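Local coordinates for Slr1438 protein (Synechocystis sp., PDB 3K25), which probably binds carbohydrate and acts as an isomerase of the aldose 1-epimerase family, though its own substrate and reaction remain unknown, at residues 167-178 / 219-229. Numbering follows the deposited sequence.
Sequences FFCREKLGITLA and HFIDPDRNLKI
Over one face of the Phe167 ring sits the CG2 methyl of Ile229, 3.7 Å from the ring centroid and nearly on its normal, a CH-pi contact. Here two antiparallel sheets of the beta-sandwich expected of the galactose mutarotase-like family meet. The Phe220 ring takes CB of Phe167 at its edge, its CZ 3.9 Å from that atom, while CG2 of Ile175 and CD2 of Leu177 reach Phe220 obliquely. CB of Ala178 lies over one face of His219, a CH-pi contact, and CD of Lys228 stands more loosely over the opposite one, each offset toward the rim. CD2 of Phe168 lies over one face of the Arg225 guanidinium, the two planes well tilted (59°), and CD1 of Ile229 is at the guanidinium's edge, in its plane.

Strand 157-168 belongs to one sheet; after a loop the chain enters the other as one of its two edge strands, 176-178, running antiparallel to 217-222. Thr176 and Ile221 form a hydrogen-bonded pair: N of Thr176 gives a nearly straight bond (172°) to O of Ile221, and N of Ile221 returns one to O of Thr176, on a lone pair. Past them, N of His219 bonds only weakly to O of Ala178.

Phe220 and Phe167, both buried, pack against each other where the sheets meet, with Leu253 of strand 250-256 also against Phe167. With CG between the backbone N and carbonyl carbon (chi1 75°), the Phe220 ring lies between Phe167 and Ile175. At the hairpin end, where Asn226 and Leu227 form a G1 bulge opposite Asp222, the Arg225 chain bends at chi3 and brings NH1 within 3.1 Å of OD2 of Asp222, a salt bridge; CD1 of Ile175 packs 3.4 Å from CB of that same aspartate.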
loop_
_atom_site.group_PDB
_atom_site.type_symbol
_atom_site.label_atom_id
_atom_site.label_comp_id
_atom_site.label_asym_id
_atom_site.label_seq_id
_atom_site.Cartn_x
_atom_site.Cartn_y
_atom_site.Cartn_z
ATOM N N PHE A 167 8.648 -3.024 3.647
ATOM C CA PHE A 167 9.183 -4.153 4.397
ATOM C C PHE A 167 10.560 -3.849 4.966
ATOM O O PHE A 167 11.406 -3.250 4.284
ATOM C CB PHE A 167 9.233 -5.375 3.509
ATOM C CG PHE A 167 7.889 -5.787 3.005
ATOM C CD1 PHE A 167 6.916 -6.236 3.892
ATOM C CD2 PHE A 167 7.587 -5.724 1.644
ATOM C CE1 PHE A 167 5.669 -6.618 3.441
ATOM C CE2 PHE A 167 6.341 -6.104 1.178
ATOM C CZ PHE A 167 5.372 -6.556 2.079
ATOM N N PHE A 168 10.771 -4.248 6.225
ATOM C CA PHE A 168 12.045 -4.001 6.904
ATOM C C PHE A 168 13.139 -4.709 6.141
ATOM O O PHE A 168 12.981 -5.858 5.744
ATOM C CB PHE A 168 12.007 -4.510 8.350
ATOM C CG PHE A 168 13.233 -4.139 9.163
ATOM C CD1 PHE A 168 13.584 -2.802 9.351
ATOM C CD2 PHE A 168 14.031 -5.127 9.741
ATOM C CE1 PHE A 168 14.713 -2.452 10.104
ATOM C CE2 PHE A 168 15.159 -4.783 10.494
ATOM C CZ PHE A 168 15.498 -3.442 10.674
ATOM N N CYS A 169 14.253 -4.021 5.943
ATOM C CA CYS A 169 15.342 -4.607 5.196
ATOM C C CYS A 169 16.628 -3.812 5.392
ATOM O O CYS A 169 16.790 -2.735 4.818
ATOM C CB CYS A 169 14.964 -4.627 3.721
ATOM S SG CYS A 169 16.079 -5.579 2.697
ATOM N N ARG A 170 17.541 -4.355 6.192
ATOM C CA ARG A 170 18.811 -3.693 6.475
ATOM C C ARG A 170 19.896 -4.150 5.517
ATOM O O ARG A 170 20.437 -3.355 4.749
ATOM C CB ARG A 170 19.240 -3.991 7.910
ATOM C CG ARG A 170 20.495 -3.270 8.370
ATOM C CD ARG A 170 20.820 -3.670 9.801
ATOM N NE ARG A 170 19.728 -3.348 10.720
ATOM C CZ ARG A 170 19.564 -3.901 11.920
ATOM N NH1 ARG A 170 20.423 -4.815 12.357
ATOM N NH2 ARG A 170 18.540 -3.541 12.687
ATOM N N GLU A 171 20.212 -5.437 5.572
ATOM C CA GLU A 171 21.235 -6.013 4.710
ATOM C C GLU A 171 20.623 -6.335 3.354
ATOM O O GLU A 171 20.146 -7.448 3.130
ATOM C CB GLU A 171 21.800 -7.287 5.345
ATOM C CG GLU A 171 22.350 -7.096 6.751
ATOM C CD GLU A 171 23.380 -5.983 6.832
ATOM O OE1 GLU A 171 24.318 -5.975 6.003
ATOM O OE2 GLU A 171 23.255 -5.119 7.730
ATOM N N LYS A 172 20.650 -5.357 2.453
ATOM C CA LYS A 172 20.073 -5.507 1.120
ATOM C C LYS A 172 20.862 -6.393 0.155
ATOM O O LYS A 172 20.285 -7.037 -0.726
ATOM C CB LYS A 172 19.874 -4.125 0.498
ATOM C CG LYS A 172 18.989 -3.201 1.332
ATOM C CD LYS A 172 18.856 -1.834 0.677
ATOM C CE LYS A 172 18.001 -0.886 1.506
ATOM N NZ LYS A 172 17.940 0.466 0.873
ATOM N N LEU A 173 22.179 -6.431 0.324
ATOM C CA LEU A 173 23.036 -7.225 -0.546
ATOM C C LEU A 173 22.630 -8.697 -0.619
ATOM O O LEU A 173 22.562 -9.271 -1.702
ATOM C CB LEU A 173 24.490 -7.115 -0.078
ATOM C CG LEU A 173 25.541 -7.640 -1.055
ATOM C CD1 LEU A 173 25.443 -6.867 -2.362
ATOM C CD2 LEU A 173 26.923 -7.494 -0.452
ATOM N N GLY A 174 22.358 -9.305 0.529
ATOM C CA GLY A 174 21.988 -10.710 0.538
ATOM C C GLY A 174 20.561 -11.023 0.126
ATOM O O GLY A 174 20.155 -12.189 0.097
ATOM N N ILE A 175 19.800 -9.987 -0.206
ATOM C CA ILE A 175 18.404 -10.159 -0.596
ATOM C C ILE A 175 18.204 -10.980 -1.872
ATOM O O ILE A 175 18.741 -10.654 -2.932
ATOM C CB ILE A 175 17.702 -8.782 -0.788
ATOM C CG1 ILE A 175 17.714 -8.001 0.525
ATOM C CG2 ILE A 175 16.259 -8.980 -1.246
ATOM C CD1 ILE A 175 16.990 -8.704 1.672
ATOM N N THR A 176 17.422 -12.046 -1.748
ATOM C CA THR A 176 17.089 -12.909 -2.875
ATOM C C THR A 176 15.723 -12.435 -3.385
ATOM O O THR A 176 14.774 -12.341 -2.604
ATOM C CB THR A 176 16.972 -14.386 -2.428
ATOM O OG1 THR A 176 18.263 -14.878 -2.053
ATOM C CG2 THR A 176 16.408 -15.245 -3.544
ATOM N N LEU A 177 15.626 -12.119 -4.676
ATOM C CA LEU A 177 14.363 -11.656 -5.254
ATOM C C LEU A 177 13.640 -12.701 -6.104
ATOM O O LEU A 177 14.232 -13.670 -6.576
ATOM C CB LEU A 177 14.581 -10.392 -6.095
ATOM C CG LEU A 177 14.692 -9.076 -5.320
ATOM C CD1 LEU A 177 14.694 -7.895 -6.295
ATOM C CD2 LEU A 177 13.518 -8.962 -4.353
ATOM N N ALA A 178 12.345 -12.484 -6.296
ATOM C CA ALA A 178 11.522 -13.391 -7.071
ATOM C C ALA A 178 10.318 -12.630 -7.602
ATOM O O ALA A 178 9.201 -12.758 -7.093
ATOM C CB ALA A 178 11.072 -14.562 -6.206
ATOM N N HIS A 219 8.018 -12.419 -4.029
ATOM C CA HIS A 219 8.604 -12.481 -2.698
ATOM C C HIS A 219 10.085 -12.178 -2.730
ATOM O O HIS A 219 10.659 -11.950 -3.793
ATOM C CB HIS A 219 8.377 -13.868 -2.070
ATOM C CG HIS A 219 9.262 -14.946 -2.621
ATOM N ND1 HIS A 219 10.624 -14.978 -2.405
ATOM C CD2 HIS A 219 8.978 -16.037 -3.373
ATOM C CE1 HIS A 219 11.140 -16.040 -2.997
ATOM N NE2 HIS A 219 10.162 -16.701 -3.591
ATOM N N PHE A 220 10.692 -12.149 -1.552
ATOM C CA PHE A 220 12.125 -11.905 -1.434
ATOM C C PHE A 220 12.609 -12.568 -0.155
ATOM O O PHE A 220 11.872 -12.662 0.829
ATOM C CB PHE A 220 12.443 -10.405 -1.438
ATOM C CG PHE A 220 12.109 -9.698 -0.160
ATOM C CD1 PHE A 220 13.014 -9.686 0.905
ATOM C CD2 PHE A 220 10.901 -9.012 -0.024
ATOM C CE1 PHE A 220 12.728 -8.992 2.088
ATOM C CE2 PHE A 220 10.602 -8.316 1.158
ATOM C CZ PHE A 220 11.521 -8.306 2.215
ATOM N N ILE A 221 13.843 -13.049 -0.186
ATOM C CA ILE A 221 14.402 -13.737 0.965
ATOM C C ILE A 221 15.638 -13.027 1.496
ATOM O O ILE A 221 16.585 -12.765 0.754
ATOM C CB ILE A 221 14.743 -15.205 0.595
ATOM C CG1 ILE A 221 13.524 -15.849 -0.079
ATOM C CG2 ILE A 221 15.133 -15.996 1.848
ATOM C CD1 ILE A 221 13.741 -17.271 -0.548
ATOM N N ASP A 222 15.602 -12.695 2.782
ATOM C CA ASP A 222 16.719 -12.029 3.431
ATOM C C ASP A 222 17.385 -13.007 4.391
ATOM O O ASP A 222 16.836 -13.334 5.445
ATOM C CB ASP A 222 16.245 -10.790 4.193
ATOM C CG ASP A 222 17.369 -10.117 4.958
ATOM O OD1 ASP A 222 18.490 -10.026 4.408
ATOM O OD2 ASP A 222 17.136 -9.671 6.101
ATOM N N PRO A 223 18.573 -13.507 4.020
ATOM C CA PRO A 223 19.304 -14.454 4.861
ATOM C C PRO A 223 19.707 -13.846 6.198
ATOM O O PRO A 223 19.539 -14.472 7.242
ATOM C CB PRO A 223 20.511 -14.818 4.000
ATOM C CG PRO A 223 19.976 -14.706 2.614
ATOM C CD PRO A 223 19.204 -13.406 2.694
ATOM N N ASP A 224 20.236 -12.625 6.164
ATOM C CA ASP A 224 20.660 -11.967 7.391
ATOM C C ASP A 224 19.634 -12.175 8.488
ATOM O O ASP A 224 19.987 -12.492 9.620
ATOM C CB ASP A 224 20.868 -10.472 7.169
ATOM C CG ASP A 224 21.202 -9.744 8.456
ATOM O OD1 ASP A 224 22.176 -10.147 9.126
ATOM O OD2 ASP A 224 20.491 -8.774 8.799
ATOM N N ARG A 225 18.363 -11.996 8.150
ATOM C CA ARG A 225 17.292 -12.182 9.120
ATOM C C ARG A 225 16.735 -13.590 9.002
ATOM O O ARG A 225 15.887 -14.002 9.788
ATOM C CB ARG A 225 16.182 -11.153 8.895
ATOM C CG ARG A 225 16.481 -9.766 9.456
ATOM C CD ARG A 225 15.754 -8.698 8.664
ATOM N NE ARG A 225 14.391 -9.107 8.331
ATOM C CZ ARG A 225 13.799 -8.865 7.162
ATOM N NH1 ARG A 225 14.446 -8.210 6.200
ATOM N NH2 ARG A 225 12.562 -9.290 6.946
ATOM N N ASN A 226 17.223 -14.317 8.004
ATOM C CA ASN A 226 16.810 -15.693 7.758
ATOM C C ASN A 226 15.296 -15.871 7.621
ATOM O O ASN A 226 14.690 -16.675 8.329
ATOM C CB ASN A 226 17.335 -16.593 8.879
ATOM C CG ASN A 226 17.022 -18.055 8.645
ATOM O OD1 ASN A 226 17.474 -18.651 7.668
ATOM N ND2 ASN A 226 16.239 -18.643 9.541
ATOM N N LEU A 227 14.687 -15.127 6.700
ATOM C CA LEU A 227 13.245 -15.225 6.487
ATOM C C LEU A 227 12.834 -14.618 5.156
ATOM O O LEU A 227 13.534 -13.765 4.614
ATOM C CB LEU A 227 12.491 -14.510 7.613
ATOM C CG LEU A 227 12.302 -12.994 7.547
ATOM C CD1 LEU A 227 11.664 -12.522 8.839
ATOM C CD2 LEU A 227 13.632 -12.306 7.336
ATOM N N LYS A 228 11.699 -15.061 4.627
ATOM C CA LYS A 228 11.217 -14.519 3.367
ATOM C C LYS A 228 9.864 -13.844 3.534
ATOM O O LYS A 228 9.035 -14.254 4.355
ATOM C CB LYS A 228 11.128 -15.604 2.281
ATOM C CG LYS A 228 9.893 -16.494 2.325
ATOM C CD LYS A 228 9.827 -17.359 1.072
ATOM C CE LYS A 228 8.669 -18.360 1.115
ATOM N NZ LYS A 228 8.688 -19.326 -0.033
ATOM N N ILE A 229 9.661 -12.801 2.741
ATOM C CA ILE A 229 8.431 -12.031 2.751
ATOM C C ILE A 229 7.784 -12.171 1.382
ATOM O O ILE A 229 8.347 -11.728 0.381
ATOM C CB ILE A 229 8.736 -10.555 3.026
ATOM C CG1 ILE A 229 9.269 -10.407 4.450
ATOM C CG2 ILE A 229 7.503 -9.716 2.801
ATOM C CD1 ILE A 229 9.610 -8.980 4.838
#